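Local coordinates for MobB protein homolog (Geobacillus stearothermophilus, PDB 1XJC) that is of unknown function but, as a MobB homologue of the P-loop NTPase clan, probably binds a nucleotide and takes part in molybdopterin guanine dinucleotide synthesis, at residues 5-10 against 162-167. Sequence-based numbering, arbitrary orientation.
Sequences NVWQVV and MNEVRT
Val165, on the last turn of helix 154-166, lays its methyl CG2 over one face of the Trp7 indole. The methyl stands 4.1 Å from the centroid of the five-membered ring and 23° off its normal, a CH-pi contact displaced toward the rim. Val165 CG2 comes nearest to Trp7 NE1, at 3.8 Å. With CG1 anti to the backbone N (chi1 175°), Val165 divides its branches: CG2 meets the indole, while CG1 lies against the Asn5 amide, 3.8 Å from Asn5 CG. The buried Trp7-Val165 pair is the tight part; Trp24 of helix 17-30 also touches Val165, and Leu99 and Leu101 of the adjacent strand 99-103 pack on Trp7.

Asn5 and Glu164 form the looser, partly exposed side. Glu164 touches the indole through its CB, which approaches Trp7 CH2 obliquely at 3.8 Å. Asn5 ND2 donates to the carbonyl O of Val165 over 3.3 Å at a bent 144°, although the position of ND2 is less certain. Asn5 OD1 lies at the indole edge, in the ring plane, and accepts a weak hydrogen bond from Trp7 NE1. A leucine in place of Trp7 would probably leave Asn5 OD1 without its indole donor and open a gap beneath the Val165 methyl. The contact thus joins a central strand of the parallel sheet, which leads into a probable Walker A loop, to the C-terminal helix. Its chemistry implies an attachment carried chiefly by dispersion, with the asparagine amide as a modest polar link between indole and helix end.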
ATOM      1  N   ASN A   5      -4.407   7.396   8.343  1.00 40.01           N
ATOM      2  CA  ASN A   5      -3.010   7.275   7.972  1.00 35.79           C
ATOM      3  C   ASN A   5      -2.979   6.304   6.784  1.00 32.52           C
ATOM      4  O   ASN A   5      -2.861   5.097   6.965  1.00 32.09           O
ATOM      5  CB  ASN A   5      -2.218   6.710   9.151  1.00 36.03           C
ATOM      6  CG  ASN A   5      -0.802   7.207   9.178  1.00 36.95           C
ATOM      7  OD1 ASN A   5      -0.155   7.317   8.136  1.00 37.66           O
ATOM      8  ND2 ASN A   5      -0.297   7.501  10.373  1.00 36.99           N
ATOM      9  N   VAL A   6      -3.091   6.844   5.575  1.00 28.95           N
ATOM     10  CA  VAL A   6      -3.116   6.036   4.353  1.00 25.74           C
ATOM     11  C   VAL A   6      -1.778   6.024   3.630  1.00 24.70           C
ATOM     12  O   VAL A   6      -1.209   7.075   3.389  1.00 24.88           O
ATOM     13  CB  VAL A   6      -4.158   6.591   3.352  1.00 25.04           C
ATOM     14  CG1 VAL A   6      -4.216   5.701   2.095  1.00 23.71           C
ATOM     15  CG2 VAL A   6      -5.532   6.694   4.035  1.00 23.09           C
ATOM     16  N   TRP A   7      -1.286   4.836   3.283  1.00 22.99           N
ATOM     17  CA  TRP A   7      -0.030   4.712   2.550  1.00 21.37           C
ATOM     18  C   TRP A   7      -0.237   3.827   1.329  1.00 20.70           C
ATOM     19  O   TRP A   7      -0.976   2.852   1.386  1.00 20.77           O
ATOM     20  CB  TRP A   7       1.072   4.095   3.421  1.00 20.95           C
ATOM     21  CG  TRP A   7       1.690   5.068   4.383  1.00 21.89           C
ATOM     22  CD1 TRP A   7       1.115   5.597   5.498  1.00 21.30           C
ATOM     23  CD2 TRP A   7       3.005   5.635   4.294  1.00 21.23           C
ATOM     24  NE1 TRP A   7       1.990   6.467   6.114  1.00 22.94           N
ATOM     25  CE2 TRP A   7       3.158   6.508   5.395  1.00 22.19           C
ATOM     26  CE3 TRP A   7       4.065   5.490   3.390  1.00 20.92           C
ATOM     27  CZ2 TRP A   7       4.337   7.238   5.620  1.00 22.42           C
ATOM     28  CZ3 TRP A   7       5.240   6.215   3.608  1.00 21.92           C
ATOM     29  CH2 TRP A   7       5.364   7.080   4.716  1.00 22.75           C
ATOM     30  N   GLN A   8       0.437   4.153   0.233  1.00 18.98           N
ATOM     31  CA  GLN A   8       0.298   3.368  -0.973  1.00 19.00           C
ATOM     32  C   GLN A   8       1.536   2.556  -1.315  1.00 19.27           C
ATOM     33  O   GLN A   8       2.675   2.942  -1.022  1.00 19.47           O
ATOM     34  CB  GLN A   8      -0.024   4.272  -2.152  1.00 19.89           C
ATOM     35  CG  GLN A   8      -1.410   4.862  -2.136  1.00 22.00           C
ATOM     36  CD  GLN A   8      -1.619   5.824  -3.276  1.00 21.38           C
ATOM     37  OE1 GLN A   8      -1.743   5.414  -4.441  1.00 24.91           O
ATOM     38  NE2 GLN A   8      -1.645   7.116  -2.961  1.00 20.59           N
ATOM     39  N   VAL A   9       1.295   1.422  -1.954  1.00 19.22           N
ATOM     40  CA  VAL A   9       2.355   0.539  -2.403  1.00 18.67           C
ATOM     41  C   VAL A   9       2.104   0.433  -3.900  1.00 19.85           C
ATOM     42  O   VAL A   9       1.060  -0.071  -4.328  1.00 20.07           O
ATOM     43  CB  VAL A   9       2.255  -0.846  -1.729  1.00 18.21           C
ATOM     44  CG1 VAL A   9       3.231  -1.831  -2.409  1.00 16.79           C
ATOM     45  CG2 VAL A   9       2.578  -0.718  -0.227  1.00 16.39           C
ATOM     46  N   VAL A  10       3.032   0.951  -4.700  1.00 20.99           N
ATOM     47  CA  VAL A  10       2.875   0.919  -6.153  1.00 21.87           C
ATOM     48  C   VAL A  10       4.021   0.199  -6.858  1.00 22.42           C
ATOM     49  O   VAL A  10       5.176   0.238  -6.405  1.00 22.98           O
ATOM     50  CB  VAL A  10       2.757   2.356  -6.735  1.00 22.33           C
ATOM     51  CG1 VAL A  10       1.537   3.052  -6.141  1.00 22.47           C
ATOM     52  CG2 VAL A  10       4.026   3.165  -6.420  1.00 24.00           C
HETATM   53  N   MSE A 162       7.457   1.571   9.519  1.00 20.60           N
HETATM   54  CA  MSE A 162       6.630   1.671  10.718  1.00 22.32           C
HETATM   55  C   MSE A 162       6.926   3.009  11.428  1.00 23.07           C
HETATM   56  O   MSE A 162       6.012   3.705  11.903  1.00 22.91           O
HETATM   57  CB  MSE A 162       6.906   0.482  11.645  1.00 24.28           C
HETATM   58  CG  MSE A 162       6.415  -0.856  11.077  1.00 27.10           C
HETATM   59 SE   MSE A 162       4.458  -0.912  10.944  0.92 32.76          SE
HETATM   60  CE  MSE A 162       4.079  -1.396  12.793  1.00 28.64           C
ATOM     61  N   ASN A 163       8.198   3.381  11.471  1.00 22.72           N
ATOM     62  CA  ASN A 163       8.570   4.635  12.107  1.00 25.00           C
ATOM     63  C   ASN A 163       7.980   5.808  11.318  1.00 24.94           C
ATOM     64  O   ASN A 163       7.508   6.780  11.916  1.00 24.30           O
ATOM     65  CB  ASN A 163      10.093   4.783  12.202  1.00 26.32           C
ATOM     66  CG  ASN A 163      10.507   6.090  12.869  1.00 29.85           C
ATOM     67  OD1 ASN A 163      10.192   6.333  14.038  1.00 31.76           O
ATOM     68  ND2 ASN A 163      11.204   6.943  12.123  1.00 30.21           N
ATOM     69  N   GLU A 164       7.997   5.713   9.987  1.00 25.27           N
ATOM     70  CA  GLU A 164       7.445   6.781   9.153  1.00 27.45           C
ATOM     71  C   GLU A 164       5.955   6.950   9.433  1.00 28.81           C
ATOM     72  O   GLU A 164       5.454   8.080   9.503  1.00 29.62           O
ATOM     73  CB  GLU A 164       7.666   6.508   7.658  1.00 27.27           C
ATOM     74  CG  GLU A 164       9.093   6.716   7.191  1.00 29.51           C
ATOM     75  CD  GLU A 164       9.627   8.105   7.541  1.00 31.28           C
ATOM     76  OE1 GLU A 164       9.101   9.100   7.003  1.00 32.89           O
ATOM     77  OE2 GLU A 164      10.569   8.202   8.356  1.00 31.82           O
ATOM     78  N   VAL A 165       5.244   5.833   9.588  1.00 29.87           N
ATOM     79  CA  VAL A 165       3.823   5.892   9.893  1.00 31.03           C
ATOM     80  C   VAL A 165       3.614   6.512  11.290  1.00 33.80           C
ATOM     81  O   VAL A 165       2.769   7.386  11.465  1.00 33.77           O
ATOM     82  CB  VAL A 165       3.173   4.484   9.904  1.00 30.15           C
ATOM     83  CG1 VAL A 165       1.713   4.602  10.354  1.00 30.01           C
ATOM     84  CG2 VAL A 165       3.277   3.830   8.517  1.00 28.03           C
ATOM     85  N   ARG A 166       4.377   6.050  12.279  1.00 36.51           N
ATOM     86  CA  ARG A 166       4.241   6.559  13.646  1.00 39.80           C
ATOM     87  C   ARG A 166       4.508   8.049  13.782  1.00 43.15           C
ATOM     88  O   ARG A 166       3.776   8.762  14.465  1.00 43.40           O
ATOM     89  CB  ARG A 166       5.157   5.799  14.604  1.00 38.77           C
ATOM     90  CG  ARG A 166       4.503   4.597  15.252  1.00 40.33           C
ATOM     91  CD  ARG A 166       5.379   4.036  16.357  1.00 40.22           C
ATOM     92  NE  ARG A 166       6.687   3.685  15.829  1.00 41.39           N
ATOM     93  CZ  ARG A 166       7.047   2.462  15.455  1.00 41.73           C
ATOM     94  NH1 ARG A 166       6.195   1.446  15.563  1.00 40.96           N
ATOM     95  NH2 ARG A 166       8.255   2.263  14.951  1.00 41.42           N
ATOM     96  N   THR A 167       5.568   8.524  13.140  1.00 47.42           N
ATOM     97  CA  THR A 167       5.894   9.942  13.198  1.00 51.18           C
ATOM     98  C   THR A 167       4.908  10.674  12.276  1.00 53.91           C
ATOM     99  O   THR A 167       5.199  11.749  11.743  1.00 54.57           O
ATOM    100  CB  THR A 167       7.353  10.176  12.757  1.00 51.07           C
ATOM    101  OG1 THR A 167       7.536   9.694  11.423  1.00 52.41           O
ATOM    102  CG2 THR A 167       8.305   9.426  13.681  1.00 50.37           C
TER